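Local coordinates for HD-GYP domain-containing protein (Bdellovibrio bacteriovorus, PDB 3TM8) that probably acts in cyclic-di-GMP signalling as an unconventional member of the HD-GYP phosphodiesterase class, binding two iron ions in its helical HD domain, at residues F39-K44 against M75-D80; I179-K184 against Q319-I324; D247-N252 against D273-A278; L212-P217 against M287-T292. All coordinates share one frame; numbering follows the deposited sequence. Where two conformers were deposited one is given.

Interaction 1: F39-K44 against M75-D80; sequences FNAYVK and MYILTD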
loop_
_atom_site.group_PDB
_atom_site.type_symbol
_atom_site.label_atom_id
_atom_site.label_comp_id
_atom_site.label_asym_id
_atom_site.label_seq_id
_atom_site.Cartn_x
_atom_site.Cartn_y
_atom_site.Cartn_z
ATOM N N PHE A 39 -14.230 -20.333 -9.630
ATOM C CA PHE A 39 -14.377 -19.586 -10.877
ATOM C C PHE A 39 -13.064 -19.672 -11.653
ATOM O O PHE A 39 -12.003 -19.862 -11.060
ATOM C CB PHE A 39 -14.702 -18.114 -10.599
ATOM C CG PHE A 39 -13.786 -17.471 -9.587
ATOM C CD1 PHE A 39 -12.614 -16.838 -9.977
ATOM C CD2 PHE A 39 -14.104 -17.505 -8.242
ATOM C CE1 PHE A 39 -11.770 -16.254 -9.031
ATOM C CE2 PHE A 39 -13.267 -16.934 -7.294
ATOM C CZ PHE A 39 -12.102 -16.303 -7.684
ATOM N N ASN A 40 -13.129 -19.571 -12.980
ATOM C CA ASN A 40 -11.921 -19.360 -13.777
ATOM C C ASN A 40 -11.459 -17.912 -13.681
ATOM O O ASN A 40 -12.260 -17.021 -13.431
ATOM C CB ASN A 40 -12.202 -19.611 -15.260
ATOM C CG ASN A 40 -12.345 -21.076 -15.615
ATOM O OD1 ASN A 40 -11.988 -21.979 -14.843
ATOM N ND2 ASN A 40 -12.853 -21.318 -16.823
ATOM N N ALA A 41 -10.177 -17.669 -13.953
ATOM C CA ALA A 41 -9.685 -16.300 -14.118
ATOM C C ALA A 41 -8.788 -16.219 -15.345
ATOM O O ALA A 41 -8.020 -17.143 -15.638
ATOM C CB ALA A 41 -8.964 -15.798 -12.868
ATOM N N TYR A 42 -8.915 -15.108 -16.056
ATOM C CA TYR A 42 -8.310 -14.914 -17.359
ATOM C C TYR A 42 -7.347 -13.738 -17.335
ATOM O O TYR A 42 -7.576 -12.747 -16.635
ATOM C CB TYR A 42 -9.406 -14.639 -18.392
ATOM C CG TYR A 42 -10.415 -15.764 -18.510
ATOM C CD1 TYR A 42 -10.343 -16.680 -19.552
ATOM C CD2 TYR A 42 -11.425 -15.923 -17.564
ATOM C CE1 TYR A 42 -11.254 -17.716 -19.654
ATOM C CE2 TYR A 42 -12.338 -16.959 -17.652
ATOM C CZ TYR A 42 -12.252 -17.851 -18.697
ATOM O OH TYR A 42 -13.171 -18.871 -18.773
ATOM N N VAL A 43 -6.261 -13.864 -18.094
ATOM C CA VAL A 43 -5.316 -12.778 -18.308
ATOM C C VAL A 43 -5.541 -12.244 -19.720
ATOM O O VAL A 43 -5.689 -13.016 -20.672
ATOM C CB VAL A 43 -3.852 -13.275 -18.167
ATOM C CG1 VAL A 43 -2.867 -12.176 -18.551
ATOM C CG2 VAL A 43 -3.581 -13.765 -16.749
ATOM N N LYS A 44 -5.574 -10.925 -19.861
ATOM C CA LYS A 44 -5.766 -10.324 -21.172
ATOM C C LYS A 44 -4.440 -10.253 -21.920
ATOM O O LYS A 44 -3.496 -9.628 -21.452
ATOM C CB LYS A 44 -6.377 -8.928 -21.022
ATOM C CG LYS A 44 -6.770 -8.280 -22.342
ATOM C CD LYS A 44 -7.527 -6.972 -22.108
ATOM C CE LYS A 44 -6.615 -5.879 -21.573
ATOM N NZ LYS A 44 -5.706 -5.335 -22.627
ATOM N N MET A 75 -7.290 -8.961 -13.655
ATOM C CA MET A 75 -7.611 -10.159 -14.402
ATOM C C MET A 75 -9.112 -10.141 -14.605
ATOM O O MET A 75 -9.781 -9.190 -14.195
ATOM C CB MET A 75 -7.150 -11.414 -13.668
ATOM C CG MET A 75 -5.646 -11.650 -13.789
ATOM S SD MET A 75 -5.073 -13.106 -12.899
ATOM C CE MET A 75 -5.814 -14.407 -13.877
ATOM N N TYR A 76 -9.638 -11.177 -15.250
ATOM C CA TYR A 76 -11.021 -11.166 -15.683
ATOM C C TYR A 76 -11.683 -12.479 -15.320
ATOM O O TYR A 76 -11.040 -13.535 -15.314
ATOM C CB TYR A 76 -11.092 -10.890 -17.200
ATOM C CG TYR A 76 -10.439 -9.564 -17.476
ATOM C CD1 TYR A 76 -11.168 -8.385 -17.394
ATOM C CD2 TYR A 76 -9.073 -9.475 -17.704
ATOM C CE1 TYR A 76 -10.563 -7.154 -17.587
ATOM C CE2 TYR A 76 -8.454 -8.241 -17.895
ATOM C CZ TYR A 76 -9.206 -7.085 -17.830
ATOM O OH TYR A 76 -8.601 -5.855 -18.005
ATOM N N ILE A 77 -12.969 -12.408 -14.995
ATOM C CA ILE A 77 -13.752 -13.604 -14.719
ATOM C C ILE A 77 -15.006 -13.538 -15.570
ATOM O O ILE A 77 -15.414 -12.461 -16.014
ATOM C CB ILE A 77 -14.129 -13.719 -13.218
ATOM C CG1 ILE A 77 -15.043 -12.564 -12.795
ATOM C CG2 ILE A 77 -12.870 -13.806 -12.365
ATOM C CD1 ILE A 77 -15.563 -12.634 -11.342
ATOM N N LEU A 78 -15.621 -14.688 -15.809
ATOM C CA LEU A 78 -16.907 -14.702 -16.487
ATOM C C LEU A 78 -17.930 -13.998 -15.613
ATOM O O LEU A 78 -18.013 -14.249 -14.412
ATOM C CB LEU A 78 -17.356 -16.137 -16.748
ATOM C CG LEU A 78 -16.487 -16.883 -17.761
ATOM C CD1 LEU A 78 -16.764 -18.378 -17.670
ATOM C CD2 LEU A 78 -16.732 -16.364 -19.173
ATOM N N THR A 79 -18.724 -13.130 -16.219
ATOM C CA THR A 79 -19.738 -12.408 -15.472
ATOM C C THR A 79 -20.685 -13.385 -14.781
ATOM O O THR A 79 -21.179 -13.124 -13.686
ATOM C CB THR A 79 -20.484 -11.452 -16.404
ATOM O OG1 THR A 79 -19.517 -10.614 -17.056
ATOM C CG2 THR A 79 -21.472 -10.591 -15.633
ATOM N N ASP A 80 -20.910 -14.532 -15.408
ATOM C CA ASP A 80 -21.813 -15.529 -14.845
ATOM C C ASP A 80 -21.254 -16.147 -13.562
ATOM O O ASP A 80 -21.986 -16.775 -12.800
ATOM C CB ASP A 80 -22.135 -16.613 -15.881
ATOM C CG ASP A 80 -22.971 -16.087 -17.037
ATOM O OD1 ASP A 80 -23.523 -14.974 -16.915
ATOM O OD2 ASP A 80 -23.082 -16.791 -18.065
HETATM O O HOH W 1 -14.695 -17.008 -14.648
#
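A lone antiparallel bridge between Y42 and Y76 ties strand 41-45 to strand 74-78 in the strand-bearing N-terminal part of the chain, away from the metal site. Y42 N donates to Y76 O at 2.7 Å, and Y76 N returns a bond to Y42 O at 2.9 Å, which makes this a hydrogen-bonded pair. With residues 41-44 and 75-78 running at 135° to each other, the two segments pair only here. Each strand has a further partner: 41-45 forms a beta-hairpin with 48-53, and 74-78 pairs antiparallel with 23-27, so the bridge joins two small two-stranded sheets. Beneath it, M75 bends at its last torsion (chi3 69°) and carries CE against A41 CB at 3.6 Å and V43 CG2 at 3.7 Å. I77 lies on the same face; its CG2 branch meets F39 CD1 at 3.9 Å and also touches N40 O. On the opposite face the Y42 ring lies edge-on to Y76 O, which sits in the ring plane 3.3 Å from CD2, while the ring's hydroxyl end reaches L78. Where the strands diverge, a water takes over, donating to N40 O at 2.7 Å and accepting from L78 N at 2.8 Å.

Interaction 2: I179-K184 against Q319-I324; sequences IALAQK and QHLNDI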
loop_
_atom_site.group_PDB
_atom_site.type_symbol
_atom_site.label_atom_id
_atom_site.label_comp_id
_atom_site.label_asym_id
_atom_site.label_seq_id
_atom_site.Cartn_x
_atom_site.Cartn_y
_atom_site.Cartn_z
ATOM N N ILE A 179 2.116 2.428 11.049
ATOM C CA ILE A 179 1.441 1.938 12.255
ATOM C C ILE A 179 2.474 1.575 13.319
ATOM O O ILE A 179 2.355 1.961 14.491
ATOM C CB ILE A 179 0.565 0.694 11.957
ATOM C CG1 ILE A 179 -0.655 1.087 11.119
ATOM C CG2 ILE A 179 0.133 0.014 13.268
ATOM C CD1 ILE A 179 -1.314 -0.087 10.401
ATOM N N ALA A 180 3.505 0.844 12.909
ATOM C CA ALA A 180 4.547 0.438 13.844
ATOM C C ALA A 180 5.299 1.647 14.398
ATOM O O ALA A 180 5.609 1.692 15.588
ATOM C CB ALA A 180 5.513 -0.543 13.188
ATOM N N LEU A 181 5.584 2.629 13.546
ATOM C CA LEU A 181 6.278 3.840 13.983
ATOM C C LEU A 181 5.424 4.622 14.984
ATOM O O LEU A 181 5.916 5.106 16.009
ATOM C CB LEU A 181 6.658 4.704 12.776
ATOM C CG LEU A 181 7.328 6.046 13.069
ATOM C CD1 LEU A 181 8.577 5.860 13.919
ATOM C CD2 LEU A 181 7.678 6.707 11.756
ATOM N N ALA A 182 4.134 4.737 14.690
ATOM C CA ALA A 182 3.212 5.425 15.585
ATOM C C ALA A 182 3.219 4.785 16.970
ATOM O O ALA A 182 3.248 5.487 17.988
ATOM C CB ALA A 182 1.805 5.415 14.993
ATOM N N GLN A 183 3.201 3.455 17.010
ATOM C CA GLN A 183 3.288 2.739 18.275
ATOM C C GLN A 183 4.563 3.099 19.034
ATOM O O GLN A 183 4.520 3.335 20.236
ATOM C CB GLN A 183 3.223 1.225 18.059
ATOM C CG GLN A 183 3.276 0.428 19.358
ATOM C CD GLN A 183 3.171 -1.074 19.145
ATOM O OE1 GLN A 183 3.568 -1.599 18.104
ATOM N NE2 GLN A 183 2.627 -1.773 20.138
ATOM N N LYS A 184 5.699 3.134 18.337
ATOM C CA LYS A 184 6.977 3.452 18.977
ATOM C C LYS A 184 7.015 4.874 19.536
ATOM O O LYS A 184 7.673 5.142 20.545
ATOM C CB LYS A 184 8.129 3.274 17.991
ATOM C CG LYS A 184 8.344 1.860 17.518
ATOM C CD LYS A 184 9.013 1.017 18.568
ATOM C CE LYS A 184 9.612 -0.223 17.930
ATOM N NZ LYS A 184 10.527 -0.909 18.872
ATOM N N GLN A 319 15.622 5.865 13.429
ATOM C CA GLN A 319 16.042 4.842 14.382
ATOM C C GLN A 319 14.923 3.838 14.668
ATOM O O GLN A 319 15.150 2.628 14.671
ATOM C CB GLN A 319 16.519 5.489 15.684
ATOM C CG GLN A 319 17.745 6.374 15.493
ATOM C CD GLN A 319 18.218 7.048 16.767
ATOM O OE1 GLN A 319 19.414 7.238 16.954
ATOM N NE2 GLN A 319 17.284 7.433 17.637
ATOM N N HIS A 320 13.714 4.335 14.908
ATOM C CA HIS A 320 12.587 3.439 15.154
ATOM C C HIS A 320 12.331 2.544 13.936
ATOM O O HIS A 320 12.074 1.349 14.085
ATOM C CB HIS A 320 11.316 4.219 15.501
ATOM C CG HIS A 320 11.267 4.735 16.909
ATOM N ND1 HIS A 320 11.703 4.006 17.997
ATOM C CD2 HIS A 320 10.796 5.902 17.406
ATOM C CE1 HIS A 320 11.512 4.706 19.100
ATOM N NE2 HIS A 320 10.960 5.859 18.769
ATOM N N LEU A 321 12.372 3.123 12.735
ATOM C CA LEU A 321 12.123 2.363 11.511
ATOM C C LEU A 321 13.195 1.308 11.307
ATOM O O LEU A 321 12.901 0.177 10.910
ATOM C CB LEU A 321 12.006 3.292 10.301
ATOM C CG LEU A 321 10.682 4.062 10.264
ATOM C CD1 LEU A 321 10.756 5.306 9.382
ATOM C CD2 LEU A 321 9.518 3.155 9.841
ATOM N N ASN A 322 14.442 1.668 11.585
ATOM C CA ASN A 322 15.515 0.685 11.546
ATOM C C ASN A 322 15.211 -0.491 12.476
ATOM O O ASN A 322 15.330 -1.654 12.076
ATOM C CB ASN A 322 16.856 1.332 11.882
ATOM C CG ASN A 322 18.006 0.355 11.810
ATOM O OD1 ASN A 322 18.303 -0.189 10.747
ATOM N ND2 ASN A 322 18.676 0.141 12.939
ATOM N N ASP A 323 14.772 -0.186 13.696
ATOM C CA ASP A 323 14.422 -1.225 14.667
ATOM C C ASP A 323 13.240 -2.075 14.195
ATOM O O ASP A 323 13.248 -3.296 14.334
ATOM C CB ASP A 323 14.111 -0.622 16.041
ATOM C CG ASP A 323 15.334 -0.041 16.719
ATOM O OD1 ASP A 323 16.465 -0.332 16.277
ATOM O OD2 ASP A 323 15.156 0.696 17.714
ATOM N N ILE A 324 12.225 -1.426 13.640
ATOM C CA ILE A 324 11.069 -2.141 13.101
ATOM C C ILE A 324 11.480 -3.133 12.008
ATOM O O ILE A 324 11.009 -4.268 11.990
ATOM C CB ILE A 324 10.007 -1.157 12.573
ATOM C CG1 ILE A 324 9.381 -0.391 13.742
ATOM C CG2 ILE A 324 8.935 -1.885 11.764
ATOM C CD1 ILE A 324 8.691 0.884 13.338
HETATM O O HOH W 2 12.822 1.567 18.603
#
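K184 lays the start of its aliphatic chain over the imidazole of H320, with CB 3.6 Å from the ring centroid and only 8° off the ring normal, a CH-pi contact over one face. The methylene CB is thus centred on the ring, and CG and CD continue past the ND1 side. A bend at chi2 (-76°) turns the rest of the lysine along I324, where CE lies near I324 CG1. Its ammonium group is not spent on the histidine: NZ forms a salt bridge with the C-terminal carboxylate of L328. A water in the plane of the imidazole ties the polar groups together, lying 2.8 Å from H320 ND1 and donating to D323 OD2 at 2.6 Å, with a weak additional bond from K184 NZ.

Away from this water the contact is mainly apolar. I324 drives its CD1 tip against A180 CB at 3.5 Å, closer than usual for two carbons, and the same methyl touches L181 N at 3.6 Å. L181 divides its branches, CD1 meeting H320 CB at 3.6 Å and CD2 approaching L321 CD1 at 4.1 Å. The axes of 179-184 and 319-324 come within 9.7 Å of each other, at 120°. Their parent helices, 167-185 and 315-325, both pack on helix 276-293, where L280 meets L181 and S283 meets L321.

Interaction 3: D247-N252 against D273-A278; sequences DQTVIN and DMDPLA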
loop_
_atom_site.group_PDB
_atom_site.type_symbol
_atom_site.label_atom_id
_atom_site.label_comp_id
_atom_site.label_asym_id
_atom_site.label_seq_id
_atom_site.Cartn_x
_atom_site.Cartn_y
_atom_site.Cartn_z
ATOM N N ASP A 247 -10.956 12.985 4.428
ATOM C CA ASP A 247 -10.505 13.553 5.696
ATOM C C ASP A 247 -9.319 14.495 5.487
ATOM O O ASP A 247 -8.430 14.213 4.687
ATOM C CB ASP A 247 -10.109 12.448 6.668
ATOM C CG ASP A 247 -11.285 11.599 7.089
ATOM O OD1 ASP A 247 -11.994 11.996 8.037
ATOM O OD2 ASP A 247 -11.500 10.539 6.469
ATOM N N GLN A 248 -9.297 15.602 6.221
ATOM C CA GLN A 248 -8.207 16.563 6.071
ATOM C C GLN A 248 -6.835 15.927 6.303
ATOM O O GLN A 248 -5.881 16.230 5.588
ATOM C CB GLN A 248 -8.392 17.761 7.003
ATOM C CG GLN A 248 -7.387 18.872 6.738
ATOM C CD GLN A 248 -7.527 19.460 5.341
ATOM O OE1 GLN A 248 -8.628 19.813 4.915
ATOM N NE2 GLN A 248 -6.414 19.561 4.621
ATOM N N THR A 249 -6.734 15.045 7.293
ATOM C CA THR A 249 -5.467 14.381 7.578
ATOM C C THR A 249 -4.973 13.595 6.361
ATOM O O THR A 249 -3.779 13.577 6.059
ATOM C CB THR A 249 -5.596 13.412 8.759
ATOM O OG1 THR A 249 -5.919 14.145 9.947
ATOM C CG2 THR A 249 -4.298 12.642 8.965
ATOM N N VAL A 250 -5.900 12.934 5.671
ATOM C CA VAL A 250 -5.563 12.152 4.486
ATOM C C VAL A 250 -5.086 13.068 3.349
ATOM O O VAL A 250 -4.078 12.790 2.693
ATOM C CB VAL A 250 -6.772 11.294 4.062
ATOM C CG1 VAL A 250 -6.504 10.601 2.740
ATOM C CG2 VAL A 250 -7.103 10.281 5.163
ATOM N N ILE A 251 -5.806 14.164 3.129
ATOM C CA ILE A 251 -5.381 15.174 2.165
ATOM C C ILE A 251 -3.990 15.696 2.516
ATOM O O ILE A 251 -3.138 15.844 1.647
ATOM C CB ILE A 251 -6.379 16.355 2.098
ATOM C CG1 ILE A 251 -7.746 15.869 1.596
ATOM C CG2 ILE A 251 -5.829 17.487 1.219
ATOM C CD1 ILE A 251 -8.893 16.819 1.940
ATOM N N ASN A 252 -3.760 15.981 3.795
ATOM C CA ASN A 252 -2.446 16.455 4.220
ATOM C C ASN A 252 -1.343 15.455 3.928
ATOM O O ASN A 252 -0.269 15.828 3.480
ATOM C CB ASN A 252 -2.435 16.777 5.711
ATOM C CG ASN A 252 -3.280 17.983 6.050
ATOM O OD1 ASN A 252 -3.670 18.752 5.168
ATOM N ND2 ASN A 252 -3.566 18.160 7.338
ATOM N N ASP A 273 5.539 23.447 9.776
ATOM C CA ASP A 273 4.478 23.797 8.831
ATOM C C ASP A 273 3.601 22.598 8.482
ATOM O O ASP A 273 2.601 22.735 7.775
ATOM C CB ASP A 273 5.080 24.345 7.531
ATOM C CG ASP A 273 6.091 25.448 7.768
ATOM O OD1 ASP A 273 5.800 26.379 8.550
ATOM O OD2 ASP A 273 7.182 25.385 7.161
ATOM N N MET A 274 3.982 21.423 8.968
ATOM C CA MET A 274 3.375 20.179 8.505
ATOM C C MET A 274 2.445 19.521 9.506
ATOM O O MET A 274 2.582 19.700 10.710
ATOM C CB MET A 274 4.465 19.177 8.163
ATOM C CG MET A 274 5.177 19.437 6.871
ATOM S SD MET A 274 6.478 18.227 6.730
ATOM C CE MET A 274 5.528 16.737 6.403
ATOM N N ASP A 275 1.515 18.726 8.990
ATOM C CA ASP A 275 0.730 17.828 9.818
ATOM C C ASP A 275 1.718 16.816 10.400
ATOM O O ASP A 275 2.456 16.175 9.656
ATOM C CB ASP A 275 -0.315 17.127 8.941
ATOM C CG ASP A 275 -1.276 16.264 9.728
ATOM O OD1 ASP A 275 -0.847 15.642 10.722
ATOM O OD2 ASP A 275 -2.466 16.199 9.337
ATOM N N PRO A 276 1.763 16.681 11.733
ATOM C CA PRO A 276 2.715 15.744 12.339
ATOM C C PRO A 276 2.572 14.324 11.786
ATOM O O PRO A 276 3.564 13.600 11.686
ATOM C CB PRO A 276 2.355 15.788 13.832
ATOM C CG PRO A 276 0.979 16.373 13.888
ATOM C CD PRO A 276 0.906 17.327 12.741
ATOM N N LEU A 277 1.359 13.928 11.419
ATOM C CA LEU A 277 1.175 12.587 10.879
ATOM C C LEU A 277 1.813 12.439 9.495
ATOM O O LEU A 277 2.258 11.349 9.128
ATOM C CB LEU A 277 -0.308 12.199 10.866
ATOM C CG LEU A 277 -0.948 12.103 12.259
ATOM C CD1 LEU A 277 -2.440 11.846 12.140
ATOM C CD2 LEU A 277 -0.281 11.016 13.093
ATOM N N ALA A 278 1.873 13.533 8.736
ATOM C CA ALA A 278 2.558 13.507 7.443
ATOM C C ALA A 278 4.075 13.383 7.606
ATOM O O ALA A 278 4.742 12.807 6.755
ATOM C CB ALA A 278 2.202 14.727 6.593
HETATM O O HOH W 3 -4.523 15.942 10.917
#
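N252 and D275 bring the two backbones to a CA-CA distance of 6.6 Å, one from the first turns of helix 248-256 and the other from the residue immediately preceding helix 276-293. The asparagine amide supplies the direct polar link: N252 ND2 donates to D275 OD2 at 3.0 Å through an almost straight bond (177°). The carboxylate oxygen lies in the amide plane and receives the hydrogen on its anti lone pair, although the two flat groups are turned 72° apart. The other end of the amide is engaged too: Q248 NE2 donates to N252 OD1 at 2.9 Å from above the carbonyl plane, which helps set which way round the amide sits. D275 OD2 also accepts from a water at 2.6 Å, and that water lies 2.5 Å from T249 OG1. The methyl branch of T249, CG2, turns instead to L277 CD1 at 3.8 Å, giving the contact a small apolar flank. With CG anti to the backbone N (chi1 -175°), D275 can direct OD1 back to L277 N at 2.9 Å, which approaches from outside the carboxylate plane. D275 is thus the N-cap of helix 276-293, which carries the iron ligand N285, while helix 248-256 leads directly into the ligands H257 and E258.

Interaction 4: L212-P217 against M287-T292; sequences LNLNQP and MDRLIT. With PO4 (phosphate ion), chain C.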
loop_
_atom_site.group_PDB
_atom_site.type_symbol
_atom_site.label_atom_id
_atom_site.label_comp_id
_atom_site.label_asym_id
_atom_site.label_seq_id
_atom_site.Cartn_x
_atom_site.Cartn_y
_atom_site.Cartn_z
ATOM N N LEU A 212 5.913 7.837 -15.256
ATOM C CA LEU A 212 7.177 7.721 -14.555
ATOM C C LEU A 212 7.448 6.292 -14.105
ATOM O O LEU A 212 6.580 5.646 -13.523
ATOM C CB LEU A 212 7.177 8.644 -13.332
ATOM C CG LEU A 212 8.431 8.665 -12.455
ATOM C CD1 LEU A 212 9.649 9.168 -13.223
ATOM C CD2 LEU A 212 8.179 9.532 -11.236
ATOM N N ASN A 213 8.662 5.811 -14.351
ATOM C CA ASN A 213 9.122 4.562 -13.750
ATOM C C ASN A 213 9.645 4.851 -12.347
ATOM O O ASN A 213 10.690 5.477 -12.192
ATOM C CB ASN A 213 10.226 3.929 -14.602
ATOM C CG ASN A 213 10.808 2.668 -13.978
ATOM O OD1 ASN A 213 10.273 2.130 -13.011
ATOM N ND2 ASN A 213 11.906 2.181 -14.550
ATOM N N LEU A 214 8.905 4.411 -11.333
ATOM C CA LEU A 214 9.274 4.705 -9.951
ATOM C C LEU A 214 10.450 3.874 -9.476
ATOM O O LEU A 214 11.112 4.217 -8.503
ATOM C CB LEU A 214 8.097 4.458 -9.011
ATOM C CG LEU A 214 6.914 5.401 -9.191
ATOM C CD1 LEU A 214 5.808 5.016 -8.235
ATOM C CD2 LEU A 214 7.342 6.844 -8.978
ATOM N N ASN A 215 10.691 2.769 -10.165
ATOM C CA ASN A 215 11.707 1.811 -9.764
ATOM C C ASN A 215 13.095 2.238 -10.236
ATOM O O ASN A 215 13.768 1.521 -10.982
ATOM C CB ASN A 215 11.331 0.426 -10.297
ATOM C CG ASN A 215 12.192 -0.684 -9.728
ATOM O OD1 ASN A 215 12.563 -1.621 -10.441
ATOM N ND2 ASN A 215 12.513 -0.589 -8.447
ATOM N N GLN A 216 13.506 3.428 -9.806
ATOM C CA GLN A 216 14.842 3.942 -10.079
ATOM C C GLN A 216 15.188 4.942 -8.975
ATOM O O GLN A 216 14.290 5.518 -8.358
ATOM C CB GLN A 216 14.893 4.606 -11.453
ATOM C CG GLN A 216 13.992 5.815 -11.589
ATOM C CD GLN A 216 14.028 6.423 -12.984
ATOM O OE1 GLN A 216 15.099 6.662 -13.545
ATOM N NE2 GLN A 216 12.856 6.690 -13.543
ATOM N N PRO A 217 16.486 5.139 -8.704
ATOM C CA PRO A 217 16.858 6.105 -7.663
ATOM C C PRO A 217 16.540 7.542 -8.068
ATOM O O PRO A 217 16.816 7.926 -9.209
ATOM C CB PRO A 217 18.374 5.908 -7.519
ATOM C CG PRO A 217 18.638 4.538 -8.085
ATOM C CD PRO A 217 17.650 4.390 -9.207
ATOM N N MET A 287 12.005 5.336 3.767
ATOM C CA MET A 287 12.603 4.023 3.985
ATOM C C MET A 287 12.157 2.998 2.927
ATOM O O MET A 287 12.991 2.298 2.362
ATOM C CB MET A 287 12.368 3.539 5.424
ATOM C CG MET A 287 13.097 4.394 6.471
ATOM S SD MET A 287 14.887 4.143 6.553
ATOM C CE MET A 287 14.947 2.680 7.583
ATOM N N ASP A 288 10.859 2.911 2.634
ATOM C CA ASP A 288 10.429 1.937 1.634
ATOM C C ASP A 288 10.870 2.325 0.231
ATOM O O ASP A 288 11.129 1.446 -0.591
ATOM C CB ASP A 288 8.926 1.662 1.642
ATOM C CG ASP A 288 8.569 0.460 0.777
ATOM O OD1 ASP A 288 9.220 -0.590 0.946
ATOM O OD2 ASP A 288 7.667 0.557 -0.084
ATOM N N ARG A 289 10.957 3.621 -0.067
ATOM C CA ARG A 289 11.481 4.000 -1.380
ATOM C C ARG A 289 12.892 3.434 -1.540
ATOM O O ARG A 289 13.211 2.855 -2.571
ATOM C CB ARG A 289 11.455 5.507 -1.645
ATOM C CG ARG A 289 12.527 5.959 -2.648
ATOM C CD ARG A 289 12.192 7.274 -3.341
ATOM N NE ARG A 289 11.265 7.085 -4.450
ATOM C CZ ARG A 289 11.593 6.587 -5.641
ATOM N NH1 ARG A 289 12.843 6.219 -5.897
ATOM N NH2 ARG A 289 10.657 6.449 -6.573
ATOM N N LEU A 290 13.732 3.591 -0.522
ATOM C CA LEU A 290 15.093 3.068 -0.612
ATOM C C LEU A 290 15.084 1.564 -0.830
ATOM O O LEU A 290 15.783 1.045 -1.700
ATOM C CB LEU A 290 15.922 3.407 0.637
ATOM C CG LEU A 290 16.255 4.888 0.804
ATOM C CD1 LEU A 290 17.177 5.093 2.008
ATOM C CD2 LEU A 290 16.882 5.457 -0.463
ATOM N N ILE A 291 14.278 0.867 -0.039
ATOM C CA ILE A 291 14.298 -0.584 -0.047
ATOM C C ILE A 291 13.639 -1.175 -1.296
ATOM O O ILE A 291 14.201 -2.064 -1.944
ATOM C CB ILE A 291 13.646 -1.124 1.226
ATOM C CG1 ILE A 291 14.514 -0.761 2.434
ATOM C CG2 ILE A 291 13.433 -2.627 1.124
ATOM C CD1 ILE A 291 13.803 -0.870 3.764
ATOM N N THR A 292 12.469 -0.654 -1.652
ATOM C CA THR A 292 11.678 -1.206 -2.749
ATOM C C THR A 292 11.987 -0.601 -4.121
ATOM O O THR A 292 12.060 -1.329 -5.112
ATOM C CB THR A 292 10.181 -1.096 -2.432
ATOM O OG1 THR A 292 9.890 -1.951 -1.317
ATOM C CG2 THR A 292 9.323 -1.523 -3.627
HETATM P P PO4 C . 7.770 7.967 -3.863
HETATM O O1 PO4 C . 8.610 7.612 -5.064
HETATM O O2 PO4 C . 7.299 6.745 -3.113
HETATM O O3 PO4 C . 8.616 8.741 -2.825
HETATM O O4 PO4 C . 6.649 8.897 -4.276
HETATM O O HOH W 4 14.502 -1.776 -6.859
#
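R289, on the HD-domain helix that also bears the iron ligand N285, clamps the loop 212-217 through two backbone carbonyls. Its NH2 donates to L214 O at 3.0 Å, on a lone pair in the carbonyl plane, though that oxygen is tilted from the guanidinium plane. NH1 does the reverse with Q216 O at 2.9 Å: the oxygen lies close to the guanidinium plane, but the donor is tilted from the carbonyl plane. The chain bends at chi3 (-81°), which turns the guanidinium across L214. The loop turns tightly here: N213 OD1 accepts from N215 N in an Asx turn, and N215 centres an inverse gamma turn. The remaining edge of the guanidinium grips a phosphate, probably from the crystallisation liquor, R289 NE and R289 NH2 both donating to its O1; H207, W229 and N285 hold the same ion. With E294 also bound at NH1, every nitrogen of the group has a partner, which would fix its rotation. The contact is looser toward T292. There N215 ND2 and T292 O come within 3.4 Å but at an angle too poor for a bond, and K165 supplies a hydrogen bond to the carbonyl. A water makes the connection instead, accepting from N215 ND2 at 2.8 Å and donating to T292 O at 3.0 Å.

How the interactions relate
Three of the four contacts converge on helix 276-293, and one stands apart. Interaction 3 involves the start of that helix and interaction 4 its later turns, with about 11 Å between their nearest atoms. Interaction 2 packs against the same helix: it touches interaction 4 where L321 CD1 meets M287 CG at 3.8 Å. Distance to the iron site grades them, the R289 side chain lying about 6 Å from an iron ion, that of A278 about 11 Å and that of L321 about 12 Å. Interaction 1 belongs to the N-terminal strands, its centre 32 Å from that of interaction 4 and 40 and 39 Å from those of interactions 2 and 3.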